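Long-range contact in xyloglucanase (Paenibacillus pabuli, PDB 2JEP), which hydrolyses the beta-1,4-glucan backbone of xyloglucan, a plant cell-wall polysaccharide, as a family 5 glycoside hydrolase: residues Ile321-Tyr332 against Val359-Gly370. Numbering follows the deposited sequence.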
loop_
_atom_site.group_PDB
_atom_site.type_symbol
_atom_site.label_atom_id
_atom_site.label_comp_id
_atom_site.label_asym_id
_atom_site.label_seq_id
_atom_site.Cartn_x
_atom_site.Cartn_y
_atom_site.Cartn_z
ATOM N N ILE A 321 -3.127 -6.169 2.637
ATOM C CA ILE A 321 -3.047 -5.190 3.695
ATOM C C ILE A 321 -1.753 -4.431 3.383
ATOM O O ILE A 321 -0.644 -4.788 3.820
ATOM C CB ILE A 321 -3.028 -5.824 5.090
ATOM C CG1 ILE A 321 -4.270 -6.716 5.287
ATOM C CG2 ILE A 321 -2.912 -4.736 6.161
ATOM C CD1 ILE A 321 -5.639 -6.040 5.174
ATOM N N GLY A 322 -1.889 -3.425 2.531
ATOM C CA GLY A 322 -0.746 -2.812 1.876
ATOM C C GLY A 322 0.183 -2.012 2.740
ATOM O O GLY A 322 1.279 -1.689 2.308
ATOM N N GLU A 323 -0.278 -1.670 3.947
ATOM C CA GLU A 323 0.560 -1.015 4.966
ATOM C C GLU A 323 0.078 -1.442 6.334
ATOM O O GLU A 323 -1.122 -1.490 6.587
ATOM C CB GLU A 323 0.427 0.513 4.914
ATOM C CG GLU A 323 0.802 1.151 3.594
ATOM C CD GLU A 323 0.650 2.653 3.551
ATOM O OE1 GLU A 323 0.503 3.261 4.632
ATOM O OE2 GLU A 323 0.704 3.206 2.425
ATOM N N PHE A 324 1.036 -1.720 7.221
ATOM C CA PHE A 324 0.769 -1.849 8.640
ATOM C C PHE A 324 2.100 -1.588 9.362
ATOM O O PHE A 324 3.172 -1.737 8.776
ATOM C CB PHE A 324 0.232 -3.237 9.018
ATOM C CG PHE A 324 1.276 -4.325 8.982
ATOM C CD1 PHE A 324 1.560 -4.977 7.817
ATOM C CD2 PHE A 324 1.941 -4.720 10.131
ATOM C CE1 PHE A 324 2.537 -5.954 7.779
ATOM C CE2 PHE A 324 2.897 -5.698 10.087
ATOM C CZ PHE A 324 3.209 -6.313 8.927
ATOM N N GLY A 325 2.035 -1.284 10.656
ATOM C CA GLY A 325 3.229 -1.105 11.459
ATOM C C GLY A 325 2.983 -0.190 12.634
ATOM O O GLY A 325 1.887 0.383 12.793
ATOM N N SER A 326 4.024 -0.016 13.451
ATOM C CA SER A 326 3.957 0.834 14.626
ATOM C C SER A 326 5.228 1.651 14.791
ATOM O O SER A 326 6.337 1.168 14.504
ATOM C CB SER A 326 3.633 0.022 15.877
ATOM O OG SER A 326 4.602 -0.973 16.134
ATOM N N ILE A 327 5.056 2.883 15.245
ATOM C CA ILE A 327 6.184 3.791 15.350
ATOM C C ILE A 327 7.047 3.545 16.588
ATOM O O ILE A 327 6.568 3.098 17.646
ATOM C CB ILE A 327 5.739 5.273 15.327
ATOM C CG1 ILE A 327 4.851 5.664 16.535
ATOM C CG2 ILE A 327 5.089 5.580 13.986
ATOM C CD1 ILE A 327 4.564 7.111 16.611
ATOM N N ASP A 328 8.327 3.904 16.466
ATOM C CA ASP A 328 9.316 3.682 17.520
ATOM C C ASP A 328 9.106 4.631 18.682
ATOM O O ASP A 328 9.337 5.835 18.561
ATOM C CB ASP A 328 10.708 3.844 16.924
ATOM C CG ASP A 328 11.844 3.526 17.886
ATOM O OD1 ASP A 328 11.621 3.565 19.112
ATOM O OD2 ASP A 328 12.960 3.264 17.359
ATOM N N LYS A 329 8.670 4.061 19.808
ATOM C CA LYS A 329 8.422 4.815 21.051
ATOM C C LYS A 329 9.396 4.408 22.151
ATOM O O LYS A 329 9.099 4.609 23.327
ATOM C CB LYS A 329 6.953 4.684 21.501
ATOM C CG LYS A 329 5.985 5.287 20.517
ATOM C CD LYS A 329 4.573 5.276 21.031
ATOM C CE LYS A 329 3.591 5.806 20.022
ATOM N NZ LYS A 329 2.260 6.121 20.660
ATOM N N THR A 330 10.561 3.865 21.773
ATOM C CA THR A 330 11.556 3.499 22.780
ATOM C C THR A 330 12.111 4.698 23.555
ATOM O O THR A 330 12.634 4.499 24.658
ATOM C CB THR A 330 12.741 2.734 22.158
ATOM O OG1 THR A 330 13.375 3.532 21.149
ATOM C CG2 THR A 330 12.302 1.392 21.597
ATOM N N SER A 331 11.928 5.917 23.034
ATOM C CA SER A 331 12.309 7.141 23.752
ATOM C C SER A 331 11.347 7.457 24.896
ATOM O O SER A 331 11.651 8.281 25.757
ATOM C CB SER A 331 12.377 8.345 22.809
ATOM O OG SER A 331 11.121 8.649 22.226
ATOM N N TYR A 332 10.182 6.817 24.887
ATOM C CA TYR A 332 9.163 7.007 25.925
ATOM C C TYR A 332 9.092 5.814 26.879
ATOM O O TYR A 332 8.826 5.988 28.065
ATOM C CB TYR A 332 7.796 7.196 25.272
ATOM C CG TYR A 332 7.693 8.334 24.260
ATOM C CD1 TYR A 332 7.709 9.663 24.653
ATOM C CD2 TYR A 332 7.537 8.084 22.921
ATOM C CE1 TYR A 332 7.568 10.691 23.727
ATOM C CE2 TYR A 332 7.416 9.073 22.001
ATOM C CZ TYR A 332 7.419 10.388 22.405
ATOM O OH TYR A 332 7.234 11.404 21.495
ATOM N N VAL A 359 1.758 -6.302 4.215
ATOM C CA VAL A 359 2.863 -5.508 3.692
ATOM C C VAL A 359 3.281 -4.427 4.700
ATOM O O VAL A 359 2.524 -3.519 4.986
ATOM C CB VAL A 359 2.486 -4.857 2.333
ATOM C CG1 VAL A 359 3.698 -4.198 1.686
ATOM C CG2 VAL A 359 1.847 -5.902 1.373
ATOM N N TYR A 360 4.480 -4.577 5.278
ATOM C CA TYR A 360 4.954 -3.715 6.349
ATOM C C TYR A 360 5.301 -2.318 5.837
ATOM O O TYR A 360 5.912 -2.172 4.786
ATOM C CB TYR A 360 6.199 -4.372 7.006
ATOM C CG TYR A 360 6.743 -3.543 8.125
ATOM C CD1 TYR A 360 6.154 -3.579 9.389
ATOM C CD2 TYR A 360 7.779 -2.640 7.906
ATOM C CE1 TYR A 360 6.597 -2.749 10.400
ATOM C CE2 TYR A 360 8.229 -1.822 8.900
ATOM C CZ TYR A 360 7.635 -1.864 10.142
ATOM O OH TYR A 360 8.048 -0.996 11.133
ATOM N N TRP A 361 4.940 -1.296 6.626
ATOM C CA TRP A 361 5.251 0.084 6.295
ATOM C C TRP A 361 6.605 0.476 6.891
ATOM O O TRP A 361 6.723 0.653 8.085
ATOM C CB TRP A 361 4.169 1.059 6.794
ATOM C CG TRP A 361 4.548 2.462 6.484
ATOM C CD1 TRP A 361 4.986 3.403 7.353
ATOM C CD2 TRP A 361 4.643 3.052 5.177
ATOM N NE1 TRP A 361 5.340 4.560 6.682
ATOM C CE2 TRP A 361 5.147 4.360 5.336
ATOM C CE3 TRP A 361 4.326 2.612 3.897
ATOM C CZ2 TRP A 361 5.336 5.214 4.259
ATOM C CZ3 TRP A 361 4.517 3.465 2.829
ATOM C CH2 TRP A 361 5.029 4.742 3.011
ATOM N N ASP A 362 7.611 0.650 6.027
ATOM C CA ASP A 362 8.960 1.043 6.416
ATOM C C ASP A 362 9.245 2.364 5.733
ATOM O O ASP A 362 9.269 2.435 4.506
ATOM C CB ASP A 362 9.940 -0.022 5.934
ATOM C CG ASP A 362 11.354 0.176 6.453
ATOM O OD1 ASP A 362 11.856 1.319 6.353
ATOM O OD2 ASP A 362 11.962 -0.823 6.932
ATOM N N ASN A 363 9.461 3.420 6.521
ATOM C CA ASN A 363 9.713 4.742 5.990
ATOM C C ASN A 363 11.180 5.172 6.008
ATOM O O ASN A 363 11.493 6.294 5.652
ATOM C CB ASN A 363 8.838 5.781 6.677
ATOM C CG ASN A 363 9.247 6.070 8.098
ATOM O OD1 ASN A 363 10.070 5.357 8.686
ATOM N ND2 ASN A 363 8.706 7.163 8.657
ATOM N N GLY A 364 12.078 4.257 6.356
ATOM C CA GLY A 364 13.489 4.560 6.376
ATOM C C GLY A 364 13.956 5.345 7.568
ATOM O O GLY A 364 15.166 5.544 7.738
ATOM N N HIS A 365 13.028 5.810 8.411
ATOM C CA HIS A 365 13.424 6.614 9.550
ATOM C C HIS A 365 13.726 5.699 10.755
ATOM O O HIS A 365 12.855 4.988 11.255
ATOM C CB HIS A 365 12.340 7.622 9.889
ATOM C CG HIS A 365 12.680 8.487 11.050
ATOM N ND1 HIS A 365 11.727 8.935 11.935
ATOM C CD2 HIS A 365 13.861 8.989 11.476
ATOM C CE1 HIS A 365 12.312 9.667 12.867
ATOM N NE2 HIS A 365 13.604 9.711 12.618
ATOM N N ASN A 366 14.981 5.748 11.212
ATOM C CA ASN A 366 15.438 5.083 12.411
ATOM C C ASN A 366 15.604 6.163 13.453
ATOM O O ASN A 366 16.503 7.011 13.349
ATOM C CB ASN A 366 16.789 4.397 12.144
ATOM C CG ASN A 366 16.652 3.224 11.190
ATOM O OD1 ASN A 366 16.161 2.184 11.578
ATOM N ND2 ASN A 366 16.992 3.433 9.911
ATOM N N GLY A 367 14.731 6.158 14.446
ATOM C CA GLY A 367 14.763 7.148 15.488
ATOM C C GLY A 367 13.363 7.379 16.014
ATOM O O GLY A 367 12.467 6.564 15.818
ATOM N N GLN A 368 13.178 8.490 16.700
ATOM C CA GLN A 368 11.936 8.737 17.399
ATOM C C GLN A 368 10.776 8.805 16.404
ATOM O O GLN A 368 10.801 9.603 15.467
ATOM C CB GLN A 368 12.013 10.023 18.229
ATOM C CG GLN A 368 10.765 10.235 19.046
ATOM C CD GLN A 368 10.823 11.499 19.884
ATOM O OE1 GLN A 368 10.882 12.624 19.351
ATOM N NE2 GLN A 368 10.821 11.326 21.197
ATOM N N HIS A 369 9.776 7.952 16.615
ATOM C CA HIS A 369 8.587 7.853 15.792
ATOM C C HIS A 369 8.848 7.189 14.441
ATOM O O HIS A 369 8.005 7.258 13.542
ATOM C CB HIS A 369 7.866 9.194 15.595
ATOM C CG HIS A 369 7.653 9.982 16.847
ATOM N ND1 HIS A 369 7.852 11.339 16.895
ATOM C CD2 HIS A 369 7.251 9.614 18.088
ATOM C CE1 HIS A 369 7.601 11.774 18.122
ATOM N NE2 HIS A 369 7.227 10.746 18.866
ATOM N N GLY A 370 9.993 6.529 14.296
ATOM C CA GLY A 370 10.339 5.879 13.041
ATOM C C GLY A 370 9.652 4.547 12.838
ATOM O O GLY A 370 9.174 3.897 13.776
HETATM O O HOH W 1 6.855 -1.405 13.568
HETATM O O HOH W 2 13.403 3.545 14.697
#
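With chi1 at 73°, F324 holds CG between its own backbone N and carbonyl carbon, whereas Y360 carries CG anti to its N; from these positions the Y360 edge meets the F324 face. The ring planes stand at 86°, and CD1 of Y360 lies 3.9 Å from CE2 of F324. The strands 321-324 and 359-362, neighbours in the parallel barrel, are joined by two sound backbone bonds, V359 N to I321 O (2.9 Å) and W361 N to F324 O (2.8 Å); the bond from F324 N to V359 O is weak. E323 and W361 run side by side, the carboxylate 28° from the indole plane and OE1 above one face near the rim. E323 is further held by a salt bridge to R87 and a hydrogen bond to Y266. It lies toward the C-terminal end of barrel strand 319-324, a position consistent with that of the family 5 nucleophile; W361 beside it touches a 1,2-ethanediol, probably from the crystallisation liquor, though such molecules often mark pockets, and W361 may line the substrate cleft.

Beyond the strands, a water bridges S326 N and Y360 OH, whose hydroxyl also bonds F371 O. The loops then close on each other through D328: its N meets G370 O at 2.8 Å, and its O receives H369 N at 2.9 Å, within the type II turn G367-G370. Farther out, Q368 NE2 donates nearly straight to S331 OG, and Y332 OH bonds H369 NE2 at 2.7 Å in the imidazole plane. The whole contact joins strands seven and eight of the TIM barrel and the loops that follow them, flanked by strands 259-265 and 45-48, while the connecting helix 336-353 packs against F324 and S326.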